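Local coordinates for protein Adp-heptose LPS heptosyltransferase II (Escherichia coli, PDB 1PSW) that transfers the second heptose from ADP-L-glycero-beta-D-manno-heptose onto the heptosyl-Kdo2-lipid A acceptor during assembly of the lipopolysaccharide inner core, at residues A285-S290 against A302-L307; A194-H199 against V266-G271; A84-N89 against E111-L116; L117-V122 against Y140-M145. All blocks are in the same frame, centred on the assembly; numbering follows the deposited sequence.

In the fold
The enzyme has the GT-B architecture, two domains each built on a parallel six-stranded sheet. Interactions 1 and 2 belong to the sheet ending in strand 302-306 and touch each other, with centres 9 Å apart; interactions 3 and 4 belong to the other sheet, ending in strand 119-121, and also touch, their centres 12 Å apart. Between the pairs the centres lie 31 to 35 Å apart. Interaction 1 alone is strand-to-strand pairing, with an arginine gripping the following turn. Interaction 2 fixes a loop to a strand end through a buried asparagine. Interactions 3 and 4 are more peripheral: each brings an arginine to backbone carbonyls, and 4 adds a salt bridge and waters.

Interaction 1. Residues A285-S290 against A302-L307; sequences ALYGPS and ARVIRL
Edge strand 302-306 closes one side of a parallel sheet of the GT-B fold, beside strand 283-287; residues 285-287 and 302-306 run parallel, 22° apart. Three nearly straight backbone hydrogen bonds zip the pair: Ala285 N to Arg303 O, Ile305 N to Ala285 O at 2.9 Å, and Tyr287 N to Ile305 O. On one face Leu286 and Ile305 run alongside each other, CD2 of Leu286 4.0 Å from CD1 of Ile305, near helix 332-347. The other face carries Ala285, Tyr287 and Val304. There Val304 sets CG1 3.5 Å from CD1 of the Tyr287 ring, and Met273 of helix 271-278 packs against that tyrosine.

Arg306 reaches along the 288-290 loop. Its chain runs out extended to NE, CG opposite the backbone N (chi1 -167°); it passes Tyr287 CB and gives NE to Gly288 O at 3.0 Å, in the guanidinium plane; NH2 adds a weak bond to the same oxygen and a hydrogen bond to Gly310 O. Ser290 O sits over one guanidinium face, nearer its rim than its centre. A leucine in place of Arg306 would probably leave the carbonyls of Gly288 and Gly310 without these donors and the loop freer to shift. A water also links the two backbones, donating to Tyr287 O at 2.7 Å and accepting from Leu307 N at 2.8 Å.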
loop_
_atom_site.group_PDB
_atom_site.type_symbol
_atom_site.label_atom_id
_atom_site.label_comp_id
_atom_site.label_asym_id
_atom_site.label_seq_id
_atom_site.Cartn_x
_atom_site.Cartn_y
_atom_site.Cartn_z
ATOM N N ALA A 285 -13.071 4.178 2.069
ATOM C CA ALA A 285 -12.187 3.842 3.175
ATOM C C ALA A 285 -12.854 4.146 4.515
ATOM O O ALA A 285 -13.234 5.280 4.795
ATOM C CB ALA A 285 -10.883 4.616 3.037
ATOM N N LEU A 286 -12.993 3.109 5.337
ATOM C CA LEU A 286 -13.642 3.218 6.637
ATOM C C LEU A 286 -12.678 3.416 7.797
ATOM O O LEU A 286 -11.822 2.565 8.067
ATOM C CB LEU A 286 -14.491 1.971 6.872
ATOM C CG LEU A 286 -15.357 1.590 5.666
ATOM C CD1 LEU A 286 -16.186 0.359 6.012
ATOM C CD2 LEU A 286 -16.276 2.758 5.273
ATOM N N TYR A 287 -12.835 4.537 8.493
ATOM C CA TYR A 287 -11.982 4.871 9.632
ATOM C C TYR A 287 -12.725 4.897 10.958
ATOM O O TYR A 287 -13.897 5.264 11.026
ATOM C CB TYR A 287 -11.334 6.237 9.427
ATOM C CG TYR A 287 -10.230 6.261 8.401
ATOM C CD1 TYR A 287 -10.512 6.202 7.034
ATOM C CD2 TYR A 287 -8.897 6.353 8.798
ATOM C CE1 TYR A 287 -9.487 6.239 6.089
ATOM C CE2 TYR A 287 -7.869 6.390 7.864
ATOM C CZ TYR A 287 -8.167 6.336 6.516
ATOM O OH TYR A 287 -7.149 6.396 5.587
ATOM N N GLY A 288 -12.012 4.511 12.007
ATOM C CA GLY A 288 -12.575 4.501 13.340
ATOM C C GLY A 288 -11.643 5.226 14.297
ATOM O O GLY A 288 -11.603 6.458 14.296
ATOM N N PRO A 289 -10.862 4.504 15.115
ATOM C CA PRO A 289 -9.957 5.171 16.054
ATOM C C PRO A 289 -8.812 5.945 15.393
ATOM O O PRO A 289 -8.297 6.899 15.973
ATOM C CB PRO A 289 -9.469 4.021 16.925
ATOM C CG PRO A 289 -9.417 2.883 15.954
ATOM C CD PRO A 289 -10.733 3.039 15.214
ATOM N N SER A 290 -8.418 5.544 14.186
ATOM C CA SER A 290 -7.334 6.222 13.470
ATOM C C SER A 290 -7.883 7.258 12.489
ATOM O O SER A 290 -9.065 7.241 12.156
ATOM C CB SER A 290 -6.492 5.197 12.704
ATOM O OG SER A 290 -7.223 4.622 11.625
ATOM N N ALA A 302 -11.338 8.313 -4.240
ATOM C CA ALA A 302 -11.504 7.744 -2.907
ATOM C C ALA A 302 -12.387 8.642 -2.036
ATOM O O ALA A 302 -12.413 9.864 -2.197
ATOM C CB ALA A 302 -10.142 7.567 -2.243
ATOM N N ARG A 303 -13.123 8.016 -1.126
ATOM C CA ARG A 303 -13.977 8.725 -0.189
ATOM C C ARG A 303 -13.694 8.091 1.166
ATOM O O ARG A 303 -13.539 6.868 1.275
ATOM C CB ARG A 303 -15.460 8.567 -0.544
ATOM C CG ARG A 303 -15.867 9.239 -1.856
ATOM C CD ARG A 303 -15.596 10.743 -1.823
ATOM N NE ARG A 303 -16.081 11.433 -3.020
ATOM C CZ ARG A 303 -15.482 11.409 -4.209
ATOM N NH1 ARG A 303 -14.356 10.726 -4.382
ATOM N NH2 ARG A 303 -16.012 12.074 -5.229
ATOM N N VAL A 304 -13.610 8.930 2.190
ATOM C CA VAL A 304 -13.333 8.471 3.539
ATOM C C VAL A 304 -14.545 8.669 4.424
ATOM O O VAL A 304 -15.185 9.721 4.396
ATOM C CB VAL A 304 -12.142 9.232 4.155
ATOM C CG1 VAL A 304 -12.110 9.011 5.662
ATOM C CG2 VAL A 304 -10.825 8.746 3.525
ATOM N N ILE A 305 -14.872 7.645 5.197
ATOM C CA ILE A 305 -15.992 7.726 6.121
ATOM C C ILE A 305 -15.450 7.536 7.527
ATOM O O ILE A 305 -14.775 6.546 7.819
ATOM C CB ILE A 305 -17.038 6.637 5.842
ATOM C CG1 ILE A 305 -17.559 6.783 4.403
ATOM C CG2 ILE A 305 -18.196 6.753 6.839
ATOM C CD1 ILE A 305 -18.584 5.740 4.012
ATOM N N ARG A 306 -15.725 8.508 8.392
ATOM C CA ARG A 306 -15.295 8.461 9.788
ATOM C C ARG A 306 -16.318 9.257 10.581
ATOM O O ARG A 306 -16.664 10.379 10.208
ATOM C CB ARG A 306 -13.905 9.077 9.980
ATOM C CG ARG A 306 -13.313 8.754 11.351
ATOM C CD ARG A 306 -12.038 9.527 11.650
ATOM N NE ARG A 306 -11.439 9.102 12.916
ATOM C CZ ARG A 306 -10.546 9.812 13.606
ATOM N NH1 ARG A 306 -10.141 10.995 13.161
ATOM N NH2 ARG A 306 -10.053 9.337 14.744
ATOM N N LEU A 307 -16.807 8.681 11.671
ATOM C CA LEU A 307 -17.823 9.343 12.477
ATOM C C LEU A 307 -17.273 10.139 13.653
ATOM O O LEU A 307 -17.964 10.995 14.198
ATOM C CB LEU A 307 -18.825 8.301 12.981
ATOM C CG LEU A 307 -19.497 7.462 11.884
ATOM C CD1 LEU A 307 -20.405 6.429 12.521
ATOM C CD2 LEU A 307 -20.282 8.363 10.941
HETATM O O HOH W 1 -15.982 6.145 12.504
#

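Interaction 2. Residues A194-H199 against V266-G271; sequences AKRWPH and VTNDSG
Asn268 turns CG away from its own carbonyl carbon, beside the backbone N (chi1 -54°), and twists its amide (chi2 -52°) against residues 195-197; in Trp197, chi1 -164° swings the indole away from that amide toward Leu286 and Val335. Asn268 OD1 accepts from Trp197 N at 2.8 Å, the donor standing above the carbonyl plane, and touches Trp197 CB, placed there by the backbone, at 3.3 Å. The other branch, ND2, lies 3.7 Å from Arg196 CA and donates to Gly188 O, so this buried amide is held by two points of the same loop, which probably fixes its rotation. Nearer the backbone, Asn268 CB meets Lys195 O at 3.3 Å.

That carbonyl also joins a water bridge, the water donating to Lys195 O at 2.6 Å and accepting from Asp269 N at 3.0 Å. The extended Lys195 chain then carries NZ to 4.3 Å from Asp269 OD2, too far for a salt bridge, though the opposite charges probably still attract; OD2 itself bonds to Ser290 OG. The contact ties the loop after strand 182-186 to neighbouring strand 264-268, at the C-terminal edge of the parallel sheet in this Rossmann-like domain of the GT-B fold. Trp197, NE1 bonded to Ile330 O, meets Tyr202 of helix 199-211 edge-to-face and packs on Leu286 of strand 283-287 and on Val335 of helix 332-347.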
loop_
_atom_site.group_PDB
_atom_site.type_symbol
_atom_site.label_atom_id
_atom_site.label_comp_id
_atom_site.label_asym_id
_atom_site.label_seq_id
_atom_site.Cartn_x
_atom_site.Cartn_y
_atom_site.Cartn_z
ATOM N N ALA A 194 -8.983 -3.120 16.166
ATOM C CA ALA A 194 -9.624 -1.839 16.424
ATOM C C ALA A 194 -9.887 -1.027 15.166
ATOM O O ALA A 194 -10.805 -0.215 15.133
ATOM C CB ALA A 194 -8.784 -1.017 17.405
ATOM N N LYS A 195 -9.087 -1.232 14.130
ATOM C CA LYS A 195 -9.281 -0.476 12.903
ATOM C C LYS A 195 -10.102 -1.219 11.858
ATOM O O LYS A 195 -10.272 -0.735 10.742
ATOM C CB LYS A 195 -7.922 -0.074 12.328
ATOM C CG LYS A 195 -7.139 0.799 13.287
ATOM C CD LYS A 195 -5.866 1.337 12.678
ATOM C CE LYS A 195 -5.130 2.215 13.681
ATOM N NZ LYS A 195 -3.944 2.869 13.068
ATOM N N ARG A 196 -10.636 -2.378 12.220
ATOM C CA ARG A 196 -11.419 -3.149 11.267
ATOM C C ARG A 196 -12.922 -2.935 11.347
ATOM O O ARG A 196 -13.508 -2.907 12.429
ATOM C CB ARG A 196 -11.145 -4.646 11.426
ATOM C CG ARG A 196 -9.772 -5.087 10.966
ATOM C CD ARG A 196 -9.709 -6.602 10.842
ATOM N NE ARG A 196 -9.035 -7.228 11.965
ATOM C CZ ARG A 196 -9.076 -8.529 12.235
ATOM N NH1 ARG A 196 -9.768 -9.358 11.460
ATOM N NH2 ARG A 196 -8.419 -9.003 13.289
ATOM N N TRP A 197 -13.547 -2.760 10.191
ATOM C CA TRP A 197 -14.995 -2.629 10.163
ATOM C C TRP A 197 -15.406 -4.060 10.509
ATOM O O TRP A 197 -14.774 -5.011 10.048
ATOM C CB TRP A 197 -15.462 -2.263 8.766
ATOM C CG TRP A 197 -16.852 -1.745 8.701
ATOM C CD1 TRP A 197 -17.448 -0.875 9.561
ATOM C CD2 TRP A 197 -17.796 -1.990 7.654
ATOM N NE1 TRP A 197 -18.710 -0.542 9.104
ATOM C CE2 TRP A 197 -18.940 -1.206 7.933
ATOM C CE3 TRP A 197 -17.770 -2.770 6.486
ATOM C CZ2 TRP A 197 -20.063 -1.210 7.107
ATOM C CZ3 TRP A 197 -18.892 -2.767 5.657
ATOM C CH2 TRP A 197 -20.016 -1.980 5.969
ATOM N N PRO A 198 -16.453 -4.240 11.332
ATOM C CA PRO A 198 -16.917 -5.579 11.731
ATOM C C PRO A 198 -17.188 -6.582 10.609
ATOM O O PRO A 198 -17.771 -6.245 9.576
ATOM C CB PRO A 198 -18.180 -5.278 12.527
ATOM C CG PRO A 198 -17.860 -3.961 13.163
ATOM C CD PRO A 198 -17.222 -3.190 12.023
ATOM N N HIS A 199 -16.766 -7.822 10.835
ATOM C CA HIS A 199 -16.980 -8.886 9.869
ATOM C C HIS A 199 -18.456 -8.996 9.481
ATOM O O HIS A 199 -18.781 -9.268 8.322
ATOM C CB HIS A 199 -16.502 -10.239 10.428
ATOM C CG HIS A 199 -17.193 -10.667 11.688
ATOM N ND1 HIS A 199 -16.833 -10.200 12.934
ATOM C CD2 HIS A 199 -18.232 -11.514 11.892
ATOM C CE1 HIS A 199 -17.618 -10.738 13.850
ATOM N NE2 HIS A 199 -18.477 -11.539 13.244
ATOM N N VAL A 266 -13.892 -1.573 -0.998
ATOM C CA VAL A 266 -14.311 -1.119 0.327
ATOM C C VAL A 266 -13.204 -1.655 1.221
ATOM O O VAL A 266 -12.876 -2.845 1.157
ATOM C CB VAL A 266 -15.655 -1.736 0.761
ATOM C CG1 VAL A 266 -16.040 -1.232 2.144
ATOM C CG2 VAL A 266 -16.736 -1.385 -0.243
ATOM N N THR A 267 -12.621 -0.794 2.050
ATOM C CA THR A 267 -11.520 -1.227 2.898
ATOM C C THR A 267 -11.376 -0.395 4.169
ATOM O O THR A 267 -11.926 0.699 4.280
ATOM C CB THR A 267 -10.187 -1.109 2.132
ATOM O OG1 THR A 267 -9.104 -1.518 2.976
ATOM C CG2 THR A 267 -9.956 0.331 1.710
ATOM N N ASN A 268 -10.629 -0.943 5.119
ATOM C CA ASN A 268 -10.325 -0.259 6.364
ATOM C C ASN A 268 -9.019 0.492 6.085
ATOM O O ASN A 268 -8.473 0.421 4.984
ATOM C CB ASN A 268 -10.060 -1.269 7.487
ATOM C CG ASN A 268 -11.175 -2.272 7.658
ATOM O OD1 ASN A 268 -12.343 -1.912 7.789
ATOM N ND2 ASN A 268 -10.809 -3.551 7.677
ATOM N N ASP A 269 -8.510 1.184 7.097
ATOM C CA ASP A 269 -7.241 1.901 6.983
ATOM C C ASP A 269 -6.169 0.813 7.013
ATOM O O ASP A 269 -5.767 0.355 8.083
ATOM C CB ASP A 269 -7.093 2.854 8.175
ATOM C CG ASP A 269 -5.759 3.587 8.203
ATOM O OD1 ASP A 269 -5.055 3.607 7.172
ATOM O OD2 ASP A 269 -5.426 4.157 9.269
ATOM N N SER A 270 -5.729 0.386 5.831
ATOM C CA SER A 270 -4.730 -0.671 5.717
ATOM C C SER A 270 -3.828 -0.501 4.497
ATOM O O SER A 270 -4.010 0.416 3.702
ATOM C CB SER A 270 -5.434 -2.023 5.615
ATOM O OG SER A 270 -6.117 -2.119 4.373
ATOM N N GLY A 271 -2.858 -1.400 4.350
ATOM C CA GLY A 271 -1.956 -1.333 3.212
ATOM C C GLY A 271 -2.620 -1.480 1.849
ATOM O O GLY A 271 -2.252 -0.781 0.899
HETATM O O HOH W 2 -9.931 1.619 9.699
#

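Interaction 3. Residues A84-N89 against E111-L116; sequences AYVLPN and EMRYGL
A polar contact between loops, built on one backbone bond and a buried arginine, joins residues 84-89, where strand 83-86 runs out into its C-terminal loop, to the loop 111-116 before strand 119-121 in a Rossmann-like sheet of the GT-B fold. Glu111 N donates to Asn89 O at 3.1 Å. The Glu111 side chain lies against the same carbonyl, CG 3.3 Å from Asn89 O, while its OE1 bonds to Phe91 N, so this residue holds the loop at two places.

Arg113 enters beside residues 86-89. Bends at chi2 (123°) and chi3 (62°) fold its chain inward and lay the guanidinium along their backbone. Pro88 O lies over one face, Val86 O is at the edge 3.4 Å from NH2, and NH1 comes 3.4 Å from Asn89 CA. Asn89 OD1, also at the edge, is 3.7 Å from NH1, with the amide and guanidinium planes 63° apart. NH2 additionally packs on CB and CG1 of Val86, each 4.0 Å away. A serine in place of Arg113 would probably open a gap against Val86 and leave the carbonyls of Val86 and Pro88 without the nearby positive charge.

Strand 83-86 is itself flanked by strands 2-6 and 104-108. Val86 touches Ile6 of the first and Pro97 of helix 95-99, and Leu116 packs on Leu95 and Leu98 of that helix.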
loop_
_atom_site.group_PDB
_atom_site.type_symbol
_atom_site.label_atom_id
_atom_site.label_comp_id
_atom_site.label_asym_id
_atom_site.label_seq_id
_atom_site.Cartn_x
_atom_site.Cartn_y
_atom_site.Cartn_z
ATOM N N ALA A 84 22.394 5.691 -1.689
ATOM C CA ALA A 84 21.552 4.760 -0.958
ATOM C C ALA A 84 20.527 5.547 -0.151
ATOM O O ALA A 84 20.825 6.623 0.370
ATOM C CB ALA A 84 22.396 3.894 -0.036
ATOM N N TYR A 85 19.312 5.013 -0.071
ATOM C CA TYR A 85 18.233 5.645 0.685
ATOM C C TYR A 85 17.654 4.598 1.626
ATOM O O TYR A 85 17.242 3.526 1.189
ATOM C CB TYR A 85 17.132 6.158 -0.256
ATOM C CG TYR A 85 17.557 7.303 -1.147
ATOM C CD1 TYR A 85 17.450 8.629 -0.720
ATOM C CD2 TYR A 85 18.116 7.062 -2.400
ATOM C CE1 TYR A 85 17.892 9.680 -1.519
ATOM C CE2 TYR A 85 18.563 8.112 -3.201
ATOM C CZ TYR A 85 18.450 9.412 -2.756
ATOM O OH TYR A 85 18.909 10.452 -3.537
ATOM N N VAL A 86 17.631 4.907 2.916
ATOM C CA VAL A 86 17.094 3.984 3.905
ATOM C C VAL A 86 15.737 4.512 4.345
ATOM O O VAL A 86 15.649 5.582 4.953
ATOM C CB VAL A 86 18.042 3.865 5.125
ATOM C CG1 VAL A 86 17.528 2.814 6.098
ATOM C CG2 VAL A 86 19.445 3.500 4.656
ATOM N N LEU A 87 14.677 3.766 4.035
ATOM C CA LEU A 87 13.311 4.193 4.360
ATOM C C LEU A 87 12.797 3.743 5.718
ATOM O O LEU A 87 12.044 4.465 6.367
ATOM C CB LEU A 87 12.358 3.758 3.239
ATOM C CG LEU A 87 12.760 4.304 1.855
ATOM C CD1 LEU A 87 11.711 3.933 0.801
ATOM C CD2 LEU A 87 12.918 5.821 1.934
ATOM N N PRO A 88 13.182 2.540 6.168
ATOM C CA PRO A 88 12.693 2.123 7.485
ATOM C C PRO A 88 13.349 3.042 8.517
ATOM O O PRO A 88 14.296 3.759 8.186
ATOM C CB PRO A 88 13.187 0.679 7.598
ATOM C CG PRO A 88 13.234 0.225 6.164
ATOM C CD PRO A 88 13.833 1.417 5.471
ATOM N N ASN A 89 12.858 3.039 9.750
ATOM C CA ASN A 89 13.440 3.888 10.785
ATOM C C ASN A 89 14.406 3.122 11.685
ATOM O O ASN A 89 15.212 3.731 12.380
ATOM C CB ASN A 89 12.338 4.510 11.650
ATOM C CG ASN A 89 11.591 5.620 10.934
ATOM O OD1 ASN A 89 12.162 6.664 10.619
ATOM N ND2 ASN A 89 10.308 5.395 10.669
ATOM N N GLU A 111 16.099 5.994 14.378
ATOM C CA GLU A 111 16.716 5.587 15.637
ATOM C C GLU A 111 18.167 6.041 15.733
ATOM O O GLU A 111 19.079 5.216 15.810
ATOM C CB GLU A 111 16.674 4.068 15.801
ATOM C CG GLU A 111 15.306 3.446 15.636
ATOM C CD GLU A 111 15.278 1.993 16.085
ATOM O OE1 GLU A 111 16.270 1.269 15.844
ATOM O OE2 GLU A 111 14.255 1.573 16.667
HETATM N N MSE A 112 18.372 7.355 15.712
HETATM C CA MSE A 112 19.704 7.944 15.817
HETATM C C MSE A 112 20.721 7.305 14.879
HETATM O O MSE A 112 21.749 6.804 15.329
HETATM C CB MSE A 112 20.218 7.819 17.254
HETATM C CG MSE A 112 19.207 8.192 18.329
HETATM SE SE MSE A 112 18.441 9.952 18.077
HETATM C CE MSE A 112 16.575 9.435 17.984
ATOM N N ARG A 113 20.446 7.332 13.579
ATOM C CA ARG A 113 21.358 6.735 12.608
ATOM C C ARG A 113 22.465 7.684 12.156
ATOM O O ARG A 113 22.813 7.724 10.977
ATOM C CB ARG A 113 20.570 6.238 11.395
ATOM C CG ARG A 113 19.644 5.069 11.704
ATOM C CD ARG A 113 18.198 5.385 11.350
ATOM N NE ARG A 113 18.028 5.651 9.925
ATOM C CZ ARG A 113 16.885 6.035 9.363
ATOM N NH1 ARG A 113 15.803 6.201 10.105
ATOM N NH2 ARG A 113 16.818 6.254 8.057
ATOM N N TYR A 114 23.032 8.431 13.099
ATOM C CA TYR A 114 24.095 9.379 12.776
ATOM C C TYR A 114 25.355 8.758 12.180
ATOM O O TYR A 114 26.183 9.461 11.608
ATOM C CB TYR A 114 24.472 10.199 14.012
ATOM C CG TYR A 114 23.472 11.270 14.358
ATOM C CD1 TYR A 114 22.602 11.121 15.439
ATOM C CD2 TYR A 114 23.398 12.442 13.604
ATOM C CE1 TYR A 114 21.686 12.120 15.759
ATOM C CE2 TYR A 114 22.484 13.438 13.919
ATOM C CZ TYR A 114 21.634 13.273 14.995
ATOM O OH TYR A 114 20.741 14.270 15.315
ATOM N N GLY A 115 25.511 7.450 12.316
ATOM C CA GLY A 115 26.690 6.818 11.757
ATOM C C GLY A 115 26.436 6.172 10.407
ATOM O O GLY A 115 27.154 6.414 9.432
ATOM N N LEU A 116 25.400 5.347 10.349
ATOM C CA LEU A 116 25.055 4.649 9.125
ATOM C C LEU A 116 24.614 5.599 8.020
ATOM O O LEU A 116 24.668 5.248 6.844
ATOM C CB LEU A 116 23.955 3.633 9.418
ATOM C CG LEU A 116 24.220 2.759 10.644
ATOM C CD1 LEU A 116 23.134 1.706 10.747
ATOM C CD2 LEU A 116 25.591 2.095 10.531
#

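Interaction 4. Residues L117-V122 against Y140-M145; sequences LNDVRV and YDKGIM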
loop_
_atom_site.group_PDB
_atom_site.type_symbol
_atom_site.label_atom_id
_atom_site.label_comp_id
_atom_site.label_asym_id
_atom_site.label_seq_id
_atom_site.Cartn_x
_atom_site.Cartn_y
_atom_site.Cartn_z
ATOM N N LEU A 117 24.192 6.801 8.400
ATOM C CA LEU A 117 23.730 7.793 7.435
ATOM C C LEU A 117 24.558 9.074 7.491
ATOM O O LEU A 117 24.493 9.818 8.470
ATOM C CB LEU A 117 22.258 8.134 7.703
ATOM C CG LEU A 117 21.236 6.995 7.620
ATOM C CD1 LEU A 117 19.900 7.462 8.177
ATOM C CD2 LEU A 117 21.088 6.537 6.178
ATOM N N ASN A 118 25.335 9.333 6.445
ATOM C CA ASN A 118 26.152 10.541 6.405
ATOM C C ASN A 118 25.353 11.726 5.879
ATOM O O ASN A 118 25.877 12.830 5.737
ATOM C CB ASN A 118 27.403 10.332 5.547
ATOM C CG ASN A 118 27.133 9.530 4.297
ATOM O OD1 ASN A 118 26.134 9.733 3.610
ATOM N ND2 ASN A 118 28.040 8.612 3.988
ATOM N N ASP A 119 24.079 11.488 5.590
ATOM C CA ASP A 119 23.191 12.534 5.101
ATOM C C ASP A 119 21.874 12.397 5.858
ATOM O O ASP A 119 20.814 12.177 5.267
ATOM C CB ASP A 119 22.976 12.382 3.592
ATOM C CG ASP A 119 22.054 13.445 3.020
ATOM O OD1 ASP A 119 22.014 14.565 3.567
ATOM O OD2 ASP A 119 21.379 13.166 2.007
ATOM N N VAL A 120 21.970 12.518 7.178
ATOM C CA VAL A 120 20.824 12.408 8.070
ATOM C C VAL A 120 19.919 13.631 7.977
ATOM O O VAL A 120 20.391 14.768 7.937
ATOM C CB VAL A 120 21.293 12.238 9.536
ATOM C CG1 VAL A 120 22.164 13.419 9.944
ATOM C CG2 VAL A 120 20.095 12.115 10.465
ATOM N N ARG A 121 18.614 13.390 7.934
ATOM C CA ARG A 121 17.641 14.472 7.853
ATOM C C ARG A 121 16.855 14.497 9.162
ATOM O O ARG A 121 16.301 13.479 9.574
ATOM C CB ARG A 121 16.683 14.237 6.675
ATOM C CG ARG A 121 17.353 13.936 5.330
ATOM C CD ARG A 121 18.200 15.099 4.837
ATOM N NE ARG A 121 18.803 14.844 3.525
ATOM C CZ ARG A 121 18.137 14.844 2.373
ATOM N NH1 ARG A 121 16.832 15.087 2.351
ATOM N NH2 ARG A 121 18.781 14.612 1.236
ATOM N N VAL A 122 16.818 15.652 9.823
ATOM C CA VAL A 122 16.088 15.779 11.084
ATOM C C VAL A 122 14.631 16.061 10.751
ATOM O O VAL A 122 14.314 17.057 10.099
ATOM C CB VAL A 122 16.625 16.936 11.953
ATOM C CG1 VAL A 122 15.969 16.898 13.320
ATOM C CG2 VAL A 122 18.133 16.838 12.078
ATOM N N TYR A 140 15.650 15.250 -2.540
ATOM C CA TYR A 140 16.211 16.588 -2.667
ATOM C C TYR A 140 17.356 16.819 -1.692
ATOM O O TYR A 140 17.473 16.128 -0.675
ATOM C CB TYR A 140 15.110 17.632 -2.457
ATOM C CG TYR A 140 14.040 17.561 -3.522
ATOM C CD1 TYR A 140 14.244 18.121 -4.781
ATOM C CD2 TYR A 140 12.843 16.881 -3.291
ATOM C CE1 TYR A 140 13.281 18.004 -5.786
ATOM C CE2 TYR A 140 11.877 16.758 -4.287
ATOM C CZ TYR A 140 12.102 17.322 -5.529
ATOM O OH TYR A 140 11.132 17.208 -6.498
ATOM N N ASP A 141 18.208 17.791 -2.007
ATOM C CA ASP A 141 19.350 18.106 -1.152
ATOM C C ASP A 141 18.891 18.555 0.230
ATOM O O ASP A 141 17.872 19.228 0.369
ATOM C CB ASP A 141 20.215 19.191 -1.796
ATOM C CG ASP A 141 20.790 18.758 -3.132
ATOM O OD1 ASP A 141 21.423 17.681 -3.189
ATOM O OD2 ASP A 141 20.611 19.495 -4.126
ATOM N N LYS A 142 19.661 18.184 1.247
ATOM C CA LYS A 142 19.346 18.511 2.634
ATOM C C LYS A 142 18.912 19.955 2.902
ATOM O O LYS A 142 17.744 20.217 3.194
ATOM C CB LYS A 142 20.539 18.166 3.531
ATOM C CG LYS A 142 20.215 18.174 5.013
ATOM C CD LYS A 142 21.448 17.887 5.846
ATOM C CE LYS A 142 21.111 17.826 7.325
ATOM N NZ LYS A 142 22.327 17.603 8.156
ATOM N N GLY A 143 19.848 20.891 2.804
ATOM C CA GLY A 143 19.523 22.283 3.069
ATOM C C GLY A 143 18.698 23.003 2.018
ATOM O O GLY A 143 19.037 24.118 1.622
ATOM N N ILE A 144 17.612 22.387 1.565
ATOM C CA ILE A 144 16.766 23.015 0.556
ATOM C C ILE A 144 15.300 23.023 0.981
ATOM O O ILE A 144 14.626 24.050 0.897
ATOM C CB ILE A 144 16.872 22.291 -0.804
ATOM C CG1 ILE A 144 18.340 22.150 -1.217
ATOM C CG2 ILE A 144 16.103 23.066 -1.863
ATOM C CD1 ILE A 144 19.063 23.468 -1.416
HETATM N N MSE A 145 14.808 21.874 1.434
HETATM C CA MSE A 145 13.419 21.752 1.861
HETATM C C MSE A 145 13.280 21.878 3.381
HETATM O O MSE A 145 13.893 21.117 4.130
HETATM C CB MSE A 145 12.840 20.395 1.425
HETATM C CG MSE A 145 13.054 19.996 -0.044
HETATM SE SE MSE A 145 12.408 21.280 -1.355
HETATM C CE MSE A 145 13.683 20.946 -2.776
HETATM O O HOH W 3 23.983 15.150 7.377
HETATM O O HOH W 4 21.690 16.301 0.947
#
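Arg121 NH2 donates to Tyr140 O at 2.8 Å, the direct hydrogen bond that fastens edge strand 119-121 of a Rossmann-like sheet to the loop after helix 131-137. The bond is bent (130° at the hydrogen), and the oxygen is tilted from the guanidinium plane. Over one face of that group lies Lys142 N, 3.7 Å from NH2 and nearer the group's edge than its centre. The aliphatic parts of the two long side chains run antiparallel alongside one another, CD of Arg121 3.7 Å from CG of Lys142. Lys142 itself is fully extended, with CG anti to the backbone N (chi1 -167°), and runs across the strand until its CE lies 3.2 Å from Val120 O.

The second shell fixes the arginine. Asp119, two residues earlier on the strand, is gripped side-on: NE of Arg121 donates to OD1 at 3.2 Å, and NH2 of Arg121 makes the salt bridge to OD2 at 3.1 Å, on its syn side. OD2 also bonds to Thr106 OG1 of neighbouring strand 104-108, which anchors the carboxylate from within the sheet. NH2 therefore serves both the aspartate and the loop carbonyl, and the ion pair probably limits turning of the guanidinium. Farther along the loop, Gly143 centres an inverse gamma turn. Two waters complete the junction. One accepts from Lys142 NZ and donates weakly to Asn118 O; the other accepts from Lys142 N at 2.8 Å and donates to Asp119 OD1 at 3.2 Å.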